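Long-range contacts in gene product PA4716 (Pseudomonas aeruginosa, PDB 1U0K), which is of unknown function but may act as an isomerase, perhaps an epimerase: residues 119-124 / 267-272; 198-203 / 226-231; 244-249 / 258-263. One frame throughout, in Å; residues are numbered along the deposited sequence.

Contact 1 (119-124 / 267-272); sequences YAEMDQ and SVRVGG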
ATOM      1  N   TYR A 119       0.063  18.203  18.117  1.00 14.47           N
ATOM      2  CA  TYR A 119       1.403  17.715  18.383  1.00 14.80           C
ATOM      3  C   TYR A 119       1.259  16.642  19.442  1.00 14.92           C
ATOM      4  O   TYR A 119       0.640  16.870  20.476  1.00 14.86           O
ATOM      5  CB  TYR A 119       2.330  18.828  18.896  1.00 15.22           C
ATOM      6  CG  TYR A 119       3.764  18.373  18.977  1.00 16.55           C
ATOM      7  CD1 TYR A 119       4.589  18.434  17.870  1.00 17.78           C
ATOM      8  CD2 TYR A 119       4.279  17.850  20.154  1.00 17.85           C
ATOM      9  CE1 TYR A 119       5.902  17.998  17.935  1.00 18.24           C
ATOM     10  CE2 TYR A 119       5.585  17.402  20.230  1.00 18.54           C
ATOM     11  CZ  TYR A 119       6.391  17.477  19.118  1.00 19.94           C
ATOM     12  OH  TYR A 119       7.687  17.033  19.209  1.00 20.95           O
ATOM     13  N   ALA A 120       1.840  15.477  19.188  1.00 14.24           N
ATOM     14  CA  ALA A 120       1.780  14.361  20.108  1.00 14.80           C
ATOM     15  C   ALA A 120       3.177  13.851  20.431  1.00 15.46           C
ATOM     16  O   ALA A 120       4.074  13.884  19.590  1.00 14.63           O
ATOM     17  CB  ALA A 120       0.931  13.249  19.524  1.00 14.69           C
ATOM     18  N   GLU A 121       3.346  13.368  21.656  1.00 16.19           N
ATOM     19  CA  GLU A 121       4.620  12.845  22.123  1.00 17.22           C
ATOM     20  C   GLU A 121       4.411  11.610  22.975  1.00 17.41           C
ATOM     21  O   GLU A 121       3.416  11.490  23.680  1.00 16.64           O
ATOM     22  CB  GLU A 121       5.310  13.925  22.945  1.00 18.12           C
ATOM     23  CG  GLU A 121       6.686  13.589  23.467  1.00 21.12           C
ATOM     24  CD  GLU A 121       7.200  14.719  24.333  1.00 25.54           C
ATOM     25  OE1 GLU A 121       7.575  15.770  23.772  1.00 28.96           O
ATOM     26  OE2 GLU A 121       7.191  14.575  25.573  1.00 29.91           O
HETATM   27  N   MSE A 122       5.365  10.691  22.913  1.00 17.76           N
HETATM   28  CA  MSE A 122       5.302   9.464  23.681  1.00 18.74           C
HETATM   29  C   MSE A 122       6.608   9.231  24.428  1.00 19.17           C
HETATM   30  O   MSE A 122       7.664   9.672  23.980  1.00 18.97           O
HETATM   31  CB  MSE A 122       5.021   8.285  22.760  1.00 19.54           C
HETATM   32  CG  MSE A 122       6.154   7.947  21.809  1.00 20.71           C
HETATM   33 SE   MSE A 122       5.556   6.764  20.395  1.00 28.80          SE
HETATM   34  CE  MSE A 122       5.621   5.244  21.275  1.00 24.91           C
ATOM     35  N   ASP A 123       6.507   8.542  25.563  1.00 19.59           N
ATOM     36  CA  ASP A 123       7.656   8.081  26.336  1.00 20.47           C
ATOM     37  C   ASP A 123       7.882   6.603  26.043  1.00 20.48           C
ATOM     38  O   ASP A 123       7.093   5.746  26.438  1.00 20.49           O
ATOM     39  CB  ASP A 123       7.401   8.306  27.831  1.00 20.71           C
ATOM     40  CG  ASP A 123       8.613   7.976  28.701  1.00 23.34           C
ATOM     41  OD1 ASP A 123       9.729   7.777  28.166  1.00 26.35           O
ATOM     42  OD2 ASP A 123       8.535   7.902  29.946  1.00 25.60           O
ATOM     43  N   GLN A 124       8.956   6.311  25.313  1.00 21.48           N
ATOM     44  CA  GLN A 124       9.284   4.943  24.932  1.00 22.04           C
ATOM     45  C   GLN A 124      10.099   4.180  25.982  1.00 23.02           C
ATOM     46  O   GLN A 124      10.395   3.001  25.802  1.00 23.29           O
ATOM     47  CB  GLN A 124      10.034   4.941  23.601  1.00 21.95           C
ATOM     48  CG  GLN A 124       9.222   5.553  22.460  1.00 22.09           C
ATOM     49  CD  GLN A 124       9.746   5.178  21.089  1.00 23.76           C
ATOM     50  OE1 GLN A 124      10.859   4.674  20.954  1.00 22.51           O
ATOM     51  NE2 GLN A 124       8.948   5.424  20.070  1.00 20.78           N
ATOM     52  N   SER A 267      15.367   7.487  29.503  1.00 30.78           N
ATOM     53  CA  SER A 267      14.081   7.493  28.806  1.00 30.08           C
ATOM     54  C   SER A 267      14.147   8.287  27.506  1.00 28.72           C
ATOM     55  O   SER A 267      14.658   9.398  27.476  1.00 28.35           O
ATOM     56  CB  SER A 267      12.996   8.088  29.709  1.00 30.03           C
ATOM     57  OG  SER A 267      12.802   7.293  30.865  1.00 31.90           O
ATOM     58  N   VAL A 268      13.621   7.719  26.427  1.00 27.62           N
ATOM     59  CA  VAL A 268      13.616   8.424  25.150  1.00 26.71           C
ATOM     60  C   VAL A 268      12.183   8.810  24.814  1.00 25.34           C
ATOM     61  O   VAL A 268      11.275   8.000  24.932  1.00 25.02           O
ATOM     62  CB  VAL A 268      14.252   7.601  23.997  1.00 27.00           C
ATOM     63  CG1 VAL A 268      13.711   6.177  23.949  1.00 27.63           C
ATOM     64  CG2 VAL A 268      14.059   8.307  22.663  1.00 27.39           C
ATOM     65  N   ARG A 269      11.993  10.058  24.432  1.00 24.22           N
ATOM     66  CA  ARG A 269      10.681  10.529  24.035  1.00 23.67           C
ATOM     67  C   ARG A 269      10.696  10.857  22.549  1.00 22.00           C
ATOM     68  O   ARG A 269      11.650  11.444  22.040  1.00 21.96           O
ATOM     69  CB  ARG A 269      10.277  11.728  24.875  1.00 24.30           C
ATOM     70  CG  ARG A 269       9.891  11.356  26.304  1.00 27.22           C
ATOM     71  CD  ARG A 269       9.660  12.547  27.226  1.00 30.83           C
ATOM     72  NE  ARG A 269       8.966  12.169  28.457  1.00 34.38           N
ATOM     73  CZ  ARG A 269       8.303  13.017  29.255  1.00 38.08           C
ATOM     74  NH1 ARG A 269       8.229  14.321  28.968  1.00 39.53           N
ATOM     75  NH2 ARG A 269       7.708  12.559  30.353  1.00 38.95           N
ATOM     76  N   VAL A 270       9.644  10.442  21.848  1.00 19.85           N
ATOM     77  CA  VAL A 270       9.519  10.701  20.420  1.00 18.31           C
ATOM     78  C   VAL A 270       8.222  11.473  20.169  1.00 17.36           C
ATOM     79  O   VAL A 270       7.185  11.124  20.707  1.00 16.80           O
ATOM     80  CB  VAL A 270       9.514   9.388  19.613  1.00 17.81           C
ATOM     81  CG1 VAL A 270       9.425   9.667  18.112  1.00 16.97           C
ATOM     82  CG2 VAL A 270      10.748   8.529  19.936  1.00 18.18           C
ATOM     83  N   GLY A 271       8.290  12.533  19.377  1.00 16.40           N
ATOM     84  CA  GLY A 271       7.121  13.357  19.107  1.00 16.12           C
ATOM     85  C   GLY A 271       7.059  13.875  17.690  1.00 15.65           C
ATOM     86  O   GLY A 271       8.029  13.827  16.939  1.00 15.54           O
ATOM     87  N   GLY A 272       5.895  14.390  17.325  1.00 15.07           N
ATOM     88  CA  GLY A 272       5.683  14.956  16.016  1.00 14.54           C
ATOM     89  C   GLY A 272       4.297  15.547  15.854  1.00 14.27           C
ATOM     90  O   GLY A 272       3.400  15.291  16.659  1.00 14.49           O
TER
HETATM   91  O   HOH W   1      10.351   6.991  31.567  1.00 43.28           O
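Gln124 lies across Val268 and Val270 of the antiparallel partner strand and touches them along its whole length. Its CB rests on Val268, 3.9 Å from CG1. With CG anti to the carbonyl carbon (chi1 -60°) and the chain extended beyond it, CG and then CD pass over CG2 of Val270, CD at 3.7 Å. At the tip NE2 still packs on this methyl; NE2 is hydrogen-bonded to Gly222 O and OE1 to Thr162 OG1, which probably fixes the rotation of the amide. On the same face selenomethionine Met122 brings CG to 4.3 Å from Val270 CB. The side chains of Glu121 and Asp123 lie on the other face. OE2 of Glu121 makes a long salt bridge of 3.6 Å to NH1 of Arg269, the carboxylate and guanidinium planes turned 46° apart. A water spans Asp123 OD2 and Ser267 OG, 2.6 Å from each. At the other end the Tyr119 ring covers bare backbone: Gly272 O sits over one face, toward the rim, and CD1 is 3.5 Å from Gly272 C. Outside the pair, Glu121 OE1 is bridged to Arg110 and Tyr119 OH is hydrogen-bonded to Asp259 OD2. Backbone bonds join Ala120 with Gly272 and Met122 with Val270 in both directions, and Gln124 N with Val268 O. These are neighbouring strands of regular antiparallel sheet. One covered face meets helix 78-90 through Ala120 and Met122, and helix 222-234 through Gln124, Val268 and Val270, a position consistent with the junction of the two lobes in the diaminopimelate epimerase-like fold of PhzF proteins.

Contact 2 (198-203 / 226-231); sequences YLLDVD and GPVAAY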
ATOM      1  N   TYR A 198      17.796  -0.769  10.128  1.00 18.68           N
ATOM      2  CA  TYR A 198      17.620   0.665   9.932  1.00 18.56           C
ATOM      3  C   TYR A 198      18.975   1.263   9.521  1.00 18.75           C
ATOM      4  O   TYR A 198      19.916   1.278  10.312  1.00 18.51           O
ATOM      5  CB  TYR A 198      17.098   1.319  11.215  1.00 18.23           C
ATOM      6  CG  TYR A 198      16.575   2.724  11.033  1.00 18.58           C
ATOM      7  CD1 TYR A 198      15.245   2.958  10.715  1.00 18.66           C
ATOM      8  CD2 TYR A 198      17.408   3.824  11.188  1.00 18.21           C
ATOM      9  CE1 TYR A 198      14.753   4.253  10.552  1.00 18.87           C
ATOM     10  CE2 TYR A 198      16.932   5.125  11.026  1.00 18.65           C
ATOM     11  CZ  TYR A 198      15.601   5.338  10.700  1.00 19.32           C
ATOM     12  OH  TYR A 198      15.136   6.632  10.533  1.00 20.50           O
ATOM     13  N   LEU A 199      19.071   1.716   8.277  1.00 19.30           N
ATOM     14  CA  LEU A 199      20.287   2.375   7.788  1.00 20.13           C
ATOM     15  C   LEU A 199      20.348   3.786   8.342  1.00 20.63           C
ATOM     16  O   LEU A 199      19.360   4.512   8.289  1.00 20.54           O
ATOM     17  CB  LEU A 199      20.317   2.426   6.263  1.00 20.30           C
ATOM     18  CG  LEU A 199      20.168   1.110   5.496  1.00 21.17           C
ATOM     19  CD1 LEU A 199      20.343   1.346   4.005  1.00 22.25           C
ATOM     20  CD2 LEU A 199      21.153   0.069   5.994  1.00 21.60           C
ATOM     21  N   LEU A 200      21.517   4.178   8.849  1.00 21.45           N
ATOM     22  CA  LEU A 200      21.648   5.411   9.620  1.00 22.00           C
ATOM     23  C   LEU A 200      22.881   6.218   9.221  1.00 23.00           C
ATOM     24  O   LEU A 200      23.994   5.749   9.373  1.00 22.96           O
ATOM     25  CB  LEU A 200      21.730   5.082  11.109  1.00 21.87           C
ATOM     26  CG  LEU A 200      21.832   6.245  12.102  1.00 21.50           C
ATOM     27  CD1 LEU A 200      20.605   7.129  12.009  1.00 21.38           C
ATOM     28  CD2 LEU A 200      21.999   5.713  13.509  1.00 21.37           C
ATOM     29  N   ASP A 201      22.652   7.423   8.714  1.00 24.10           N
ATOM     30  CA  ASP A 201      23.686   8.453   8.611  1.00 25.10           C
ATOM     31  C   ASP A 201      23.718   9.224   9.936  1.00 25.74           C
ATOM     32  O   ASP A 201      22.846  10.049  10.194  1.00 25.35           O
ATOM     33  CB  ASP A 201      23.370   9.369   7.427  1.00 25.25           C
ATOM     34  CG  ASP A 201      24.233  10.619   7.392  1.00 26.34           C
ATOM     35  OD1 ASP A 201      25.302  10.631   8.033  1.00 29.04           O
ATOM     36  OD2 ASP A 201      23.903  11.632   6.748  1.00 28.44           O
ATOM     37  N   VAL A 202      24.710   8.950  10.778  1.00 26.49           N
ATOM     38  CA  VAL A 202      24.750   9.513  12.130  1.00 27.56           C
ATOM     39  C   VAL A 202      25.040  11.014  12.147  1.00 28.04           C
ATOM     40  O   VAL A 202      24.616  11.714  13.071  1.00 28.27           O
ATOM     41  CB  VAL A 202      25.760   8.787  13.059  1.00 27.60           C
ATOM     42  CG1 VAL A 202      25.483   7.291  13.097  1.00 27.68           C
ATOM     43  CG2 VAL A 202      27.207   9.070  12.655  1.00 27.90           C
ATOM     44  N   ASP A 203      25.758  11.501  11.140  1.00 28.56           N
ATOM     45  CA  ASP A 203      26.125  12.917  11.074  1.00 28.81           C
ATOM     46  C   ASP A 203      24.941  13.757  10.623  1.00 28.32           C
ATOM     47  O   ASP A 203      24.632  14.786  11.233  1.00 28.93           O
ATOM     48  CB  ASP A 203      27.299  13.139  10.117  1.00 29.13           C
ATOM     49  CG  ASP A 203      28.576  12.463  10.585  1.00 30.11           C
ATOM     50  OD1 ASP A 203      28.781  12.319  11.812  1.00 31.99           O
ATOM     51  OD2 ASP A 203      29.440  12.048   9.784  1.00 33.14           O
ATOM     52  N   GLY A 226      13.237   6.048  18.490  1.00 18.66           N
ATOM     53  CA  GLY A 226      13.680   5.915  19.863  1.00 18.54           C
ATOM     54  C   GLY A 226      15.071   5.309  19.938  1.00 18.72           C
ATOM     55  O   GLY A 226      15.983   5.953  20.449  1.00 18.25           O
ATOM     56  N   PRO A 227      15.231   4.080  19.453  1.00 18.68           N
ATOM     57  CA  PRO A 227      16.546   3.427  19.390  1.00 18.55           C
ATOM     58  C   PRO A 227      17.628   4.286  18.762  1.00 18.66           C
ATOM     59  O   PRO A 227      18.744   4.307  19.282  1.00 18.73           O
ATOM     60  CB  PRO A 227      16.271   2.195  18.532  1.00 18.51           C
ATOM     61  CG  PRO A 227      14.852   1.859  18.852  1.00 18.70           C
ATOM     62  CD  PRO A 227      14.163   3.178  18.985  1.00 18.65           C
ATOM     63  N   VAL A 228      17.314   4.971  17.670  1.00 18.51           N
ATOM     64  CA  VAL A 228      18.291   5.815  16.994  1.00 18.85           C
ATOM     65  C   VAL A 228      18.740   6.934  17.926  1.00 19.53           C
ATOM     66  O   VAL A 228      19.942   7.191  18.052  1.00 19.37           O
ATOM     67  CB  VAL A 228      17.746   6.405  15.657  1.00 18.84           C
ATOM     68  CG1 VAL A 228      18.607   7.556  15.153  1.00 18.72           C
ATOM     69  CG2 VAL A 228      17.675   5.317  14.588  1.00 19.05           C
ATOM     70  N   ALA A 229      17.784   7.593  18.574  1.00 19.65           N
ATOM     71  CA  ALA A 229      18.086   8.685  19.492  1.00 19.90           C
ATOM     72  C   ALA A 229      18.970   8.201  20.623  1.00 20.05           C
ATOM     73  O   ALA A 229      19.930   8.881  20.980  1.00 20.43           O
ATOM     74  CB  ALA A 229      16.809   9.288  20.054  1.00 19.77           C
ATOM     75  N   ALA A 230      18.644   7.035  21.180  1.00 19.80           N
ATOM     76  CA  ALA A 230      19.390   6.467  22.303  1.00 20.02           C
ATOM     77  C   ALA A 230      20.805   6.094  21.876  1.00 20.27           C
ATOM     78  O   ALA A 230      21.743   6.238  22.658  1.00 20.52           O
ATOM     79  CB  ALA A 230      18.681   5.254  22.865  1.00 19.93           C
ATOM     80  N   TYR A 231      20.941   5.623  20.639  1.00 19.84           N
ATOM     81  CA  TYR A 231      22.234   5.254  20.067  1.00 20.00           C
ATOM     82  C   TYR A 231      23.129   6.473  19.917  1.00 20.62           C
ATOM     83  O   TYR A 231      24.285   6.457  20.346  1.00 20.32           O
ATOM     84  CB  TYR A 231      22.046   4.601  18.692  1.00 19.80           C
ATOM     85  CG  TYR A 231      23.340   4.205  18.002  1.00 19.05           C
ATOM     86  CD1 TYR A 231      23.840   2.916  18.114  1.00 18.65           C
ATOM     87  CD2 TYR A 231      24.044   5.117  17.231  1.00 18.66           C
ATOM     88  CE1 TYR A 231      25.024   2.550  17.491  1.00 19.84           C
ATOM     89  CE2 TYR A 231      25.233   4.765  16.604  1.00 20.15           C
ATOM     90  CZ  TYR A 231      25.713   3.484  16.743  1.00 20.76           C
ATOM     91  OH  TYR A 231      26.893   3.142  16.108  1.00 22.17           O
TER
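The hydroxyl OH of Tyr198 is hydrogen-bonded to OE1 of Gln248, while its ring turns to Val228 of the helix. That bond ties down the far end of a buried ring whose CE2 lies 3.6 Å from Val228 CG2, the ring and the valine side chain crossing at about a right angle. Val228 divides its two methyls between two strand residues. Its CG1 is placed anti to the backbone N (chi1 165°) and meets Leu200, whereas CG2, beside that N, meets Tyr198. Leu200 and Val228 reach toward each other tip to tip, CD1 of the leucine 3.7 Å from CG1 of the valine. Leu200 CD2 also reaches Tyr231, three residues on, 4.3 Å from its CD2. Val202, just past the strand, adds CG1 at 4.3 Å from CE2 of the same ring. Tyr231 OH is satisfied by Pro156 O. Between the two segments themselves the contact is apolar, built from every second residue of 198-202 and one turn of helix. The axes of 198-201 and 226-231 come within 11.0 Å of each other, their directions 39° apart. Such helix-on-strand packing is consistent with the helix enclosed by strands in each lobe of this fold. Strand 196-201 pairs with strand 166-170, whose Leu168 and Pro170 also touch Tyr231, and another flank of helix 222-234 packs through Ala230 on strand 117-129.

Contact 3 (244-249 / 258-263); sequences FVLHQG and LDVQVA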
ATOM      1  N   PHE A 244      16.416  17.275  19.670  1.00 27.66           N
ATOM      2  CA  PHE A 244      16.941  17.274  18.319  1.00 26.42           C
ATOM      3  C   PHE A 244      16.009  16.527  17.385  1.00 26.11           C
ATOM      4  O   PHE A 244      15.016  15.948  17.823  1.00 26.31           O
ATOM      5  CB  PHE A 244      18.388  16.747  18.267  1.00 25.97           C
ATOM      6  CG  PHE A 244      18.564  15.302  18.675  1.00 24.06           C
ATOM      7  CD1 PHE A 244      18.792  14.324  17.711  1.00 22.57           C
ATOM      8  CD2 PHE A 244      18.593  14.933  20.011  1.00 22.71           C
ATOM      9  CE1 PHE A 244      19.005  13.001  18.077  1.00 21.13           C
ATOM     10  CE2 PHE A 244      18.801  13.606  20.383  1.00 21.23           C
ATOM     11  CZ  PHE A 244      19.010  12.643  19.409  1.00 21.27           C
ATOM     12  N   VAL A 245      16.309  16.589  16.097  1.00 25.46           N
ATOM     13  CA  VAL A 245      15.430  16.005  15.098  1.00 25.26           C
ATOM     14  C   VAL A 245      16.140  14.946  14.263  1.00 24.30           C
ATOM     15  O   VAL A 245      17.328  15.066  13.937  1.00 23.72           O
ATOM     16  CB  VAL A 245      14.720  17.094  14.208  1.00 25.57           C
ATOM     17  CG1 VAL A 245      14.645  18.444  14.918  1.00 26.45           C
ATOM     18  CG2 VAL A 245      15.349  17.237  12.854  1.00 27.02           C
ATOM     19  N   LEU A 246      15.400  13.885  13.965  1.00 23.21           N
ATOM     20  CA  LEU A 246      15.795  12.893  12.984  1.00 22.60           C
ATOM     21  C   LEU A 246      15.024  13.141  11.699  1.00 22.39           C
ATOM     22  O   LEU A 246      13.911  13.685  11.711  1.00 21.99           O
ATOM     23  CB  LEU A 246      15.506  11.483  13.489  1.00 22.57           C
ATOM     24  CG  LEU A 246      16.123  11.076  14.819  1.00 23.39           C
ATOM     25  CD1 LEU A 246      15.793   9.622  15.101  1.00 24.17           C
ATOM     26  CD2 LEU A 246      17.644  11.309  14.825  1.00 24.00           C
ATOM     27  N   HIS A 247      15.626  12.751  10.585  1.00 21.77           N
ATOM     28  CA  HIS A 247      15.037  12.974   9.275  1.00 21.62           C
ATOM     29  C   HIS A 247      14.786  11.634   8.619  1.00 21.37           C
ATOM     30  O   HIS A 247      15.607  10.730   8.711  1.00 20.84           O
ATOM     31  CB  HIS A 247      15.954  13.833   8.390  1.00 21.92           C
ATOM     32  CG  HIS A 247      16.428  15.081   9.061  1.00 23.28           C
ATOM     33  ND1 HIS A 247      15.629  16.191   9.222  1.00 24.76           N
ATOM     34  CD2 HIS A 247      17.615  15.385   9.635  1.00 24.83           C
ATOM     35  CE1 HIS A 247      16.305  17.128   9.862  1.00 25.83           C
ATOM     36  NE2 HIS A 247      17.512  16.663  10.129  1.00 26.33           N
ATOM     37  N   GLN A 248      13.640  11.514   7.966  1.00 20.93           N
ATOM     38  CA  GLN A 248      13.301  10.311   7.214  1.00 20.86           C
ATOM     39  C   GLN A 248      12.267  10.651   6.153  1.00 21.19           C
ATOM     40  O   GLN A 248      11.451  11.550   6.343  1.00 21.10           O
ATOM     41  CB  GLN A 248      12.751   9.225   8.142  1.00 20.85           C
ATOM     42  CG  GLN A 248      12.864   7.805   7.584  1.00 19.72           C
ATOM     43  CD  GLN A 248      12.306   6.753   8.529  1.00 19.58           C
ATOM     44  OE1 GLN A 248      12.503   6.839   9.742  1.00 18.23           O
ATOM     45  NE2 GLN A 248      11.600   5.757   7.979  1.00 18.85           N
ATOM     46  N   GLY A 249      12.310   9.934   5.037  1.00 21.97           N
ATOM     47  CA  GLY A 249      11.253   9.998   4.042  1.00 22.93           C
ATOM     48  C   GLY A 249      11.543  10.777   2.773  1.00 23.95           C
ATOM     49  O   GLY A 249      10.718  10.774   1.860  1.00 24.06           O
ATOM     50  N   LEU A 258      11.188  14.003  12.845  1.00 21.00           N
ATOM     51  CA  LEU A 258      10.808  13.258  14.030  1.00 20.55           C
ATOM     52  C   LEU A 258      11.563  13.888  15.197  1.00 20.93           C
ATOM     53  O   LEU A 258      12.796  13.914  15.196  1.00 21.09           O
ATOM     54  CB  LEU A 258      11.187  11.782  13.885  1.00 19.91           C
ATOM     55  CG  LEU A 258      10.608  10.992  12.701  1.00 19.79           C
ATOM     56  CD1 LEU A 258      11.404  11.197  11.409  1.00 19.91           C
ATOM     57  CD2 LEU A 258      10.540   9.510  13.027  1.00 19.37           C
ATOM     58  N   ASP A 259      10.833  14.424  16.165  1.00 21.13           N
ATOM     59  CA  ASP A 259      11.434  15.038  17.347  1.00 21.20           C
ATOM     60  C   ASP A 259      11.798  13.959  18.349  1.00 21.31           C
ATOM     61  O   ASP A 259      10.992  13.089  18.649  1.00 20.08           O
ATOM     62  CB  ASP A 259      10.470  16.043  17.990  1.00 21.66           C
ATOM     63  CG  ASP A 259      10.120  17.185  17.065  1.00 22.61           C
ATOM     64  OD1 ASP A 259      10.952  17.523  16.197  1.00 25.62           O
ATOM     65  OD2 ASP A 259       9.038  17.811  17.115  1.00 24.36           O
ATOM     66  N   VAL A 260      13.022  14.013  18.865  1.00 21.49           N
ATOM     67  CA  VAL A 260      13.501  13.007  19.803  1.00 22.43           C
ATOM     68  C   VAL A 260      14.268  13.656  20.950  1.00 23.41           C
ATOM     69  O   VAL A 260      14.767  14.762  20.817  1.00 23.41           O
ATOM     70  CB  VAL A 260      14.395  11.957  19.107  1.00 22.21           C
ATOM     71  CG1 VAL A 260      13.576  11.134  18.115  1.00 21.99           C
ATOM     72  CG2 VAL A 260      15.588  12.614  18.395  1.00 21.95           C
ATOM     73  N   GLN A 261      14.334  12.954  22.073  1.00 25.18           N
ATOM     74  CA  GLN A 261      15.129  13.391  23.219  1.00 26.52           C
ATOM     75  C   GLN A 261      15.393  12.229  24.163  1.00 27.19           C
ATOM     76  O   GLN A 261      14.534  11.373  24.364  1.00 27.04           O
ATOM     77  CB  GLN A 261      14.428  14.529  23.963  1.00 26.96           C
ATOM     78  CG  GLN A 261      13.113  14.125  24.600  1.00 29.26           C
ATOM     79  CD  GLN A 261      12.325  15.307  25.104  1.00 31.75           C
ATOM     80  OE1 GLN A 261      12.624  15.847  26.171  1.00 34.84           O
ATOM     81  NE2 GLN A 261      11.304  15.712  24.345  1.00 32.92           N
ATOM     82  N   VAL A 262      16.598  12.192  24.725  1.00 27.87           N
ATOM     83  CA  VAL A 262      16.964  11.195  25.720  1.00 28.72           C
ATOM     84  C   VAL A 262      17.175  11.932  27.043  1.00 29.28           C
ATOM     85  O   VAL A 262      17.920  12.903  27.096  1.00 29.48           O
ATOM     86  CB  VAL A 262      18.255  10.446  25.318  1.00 28.80           C
ATOM     87  CG1 VAL A 262      18.607   9.374  26.349  1.00 29.18           C
ATOM     88  CG2 VAL A 262      18.106   9.835  23.923  1.00 29.32           C
ATOM     89  N   ALA A 263      16.504  11.479  28.094  1.00 30.36           N
ATOM     90  CA  ALA A 263      16.596  12.106  29.411  1.00 31.33           C
ATOM     91  C   ALA A 263      17.823  11.588  30.161  1.00 32.26           C
ATOM     92  O   ALA A 263      18.570  10.750  29.649  1.00 32.59           O
ATOM     93  CB  ALA A 263      15.334  11.826  30.210  1.00 31.30           C
TER
HETATM   94  O   HOH W   2      13.131  18.308  18.527  1.00 30.47           O
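Phe244 lays one face of its ring over Val260: methyl CG2 is 3.5 Å from the ring centroid and 15° off the ring normal, a CH-pi contact. The ring gets there because its CG stands between the backbone N and the carbonyl carbon (chi1 64°), which folds it over the partner strand. The two side chains cross obliquely, and the same CG2 also lies against Phe244 O. Leu246 comes to Val260 from another direction, at about a right angle, its CG 3.9 Å from CG2 and its CD1 4.0 Å from CG1. CG2 of Val260 thus meets an aromatic face and a leucine branch from two different directions. Strands 244-248 and 256-262 form an antiparallel beta hairpin; the segments 244-248 and 258-262 run 135° apart, a marked twist. Phe244 with Val260 and Leu246 with Leu258 are hydrogen-bonded pairs, each joined by two backbone bonds. Helix 222-234 packs on this apolar face: Leu232 touches Phe244, Val228 touches Leu246 and Ala229 touches Val260. Leu258 sends CD1 past the backbone to within 3.5 Å of Leu246 O and on to Gln248, 4.0 Å from its CB. NE2 of Gln248 is gripped by Asp218 O and Thr221 OG1, while OE1 is bonded to Tyr198 OH. On the other face Val245 and Asp259, a non-hydrogen-bonded pair, lie side by side and point the same way, with Val245 CG1 4.0 Å from Asp259 OD1. A water makes weak bonds to that oxygen and to Phe244 O; OD2 is hydrogen-bonded to Tyr119 OH.

From the N terminus, strand 117-129 comes first, and its partner in contact 1 arrives 143 residues later, closing the longest loop. The other two contacts are nested inside that loop, one after the other. Contact 2 closes first, bringing helix 222-234 back to strand 196-201. The chain then leaves this helix for the hairpin of contact 3, whose second strand leads directly into strand 267-282 and pairs with it through Gly271 N and Asp259 O. Strands 256-262 and 267-282, one from each of contacts 3 and 1, are thus neighbours in the sheet. Contact 2 contains helix 222-234, and contacts 1 and 3 both pack against it, contact 1 through Val268 on Ala229 and Gln124 on Gly226.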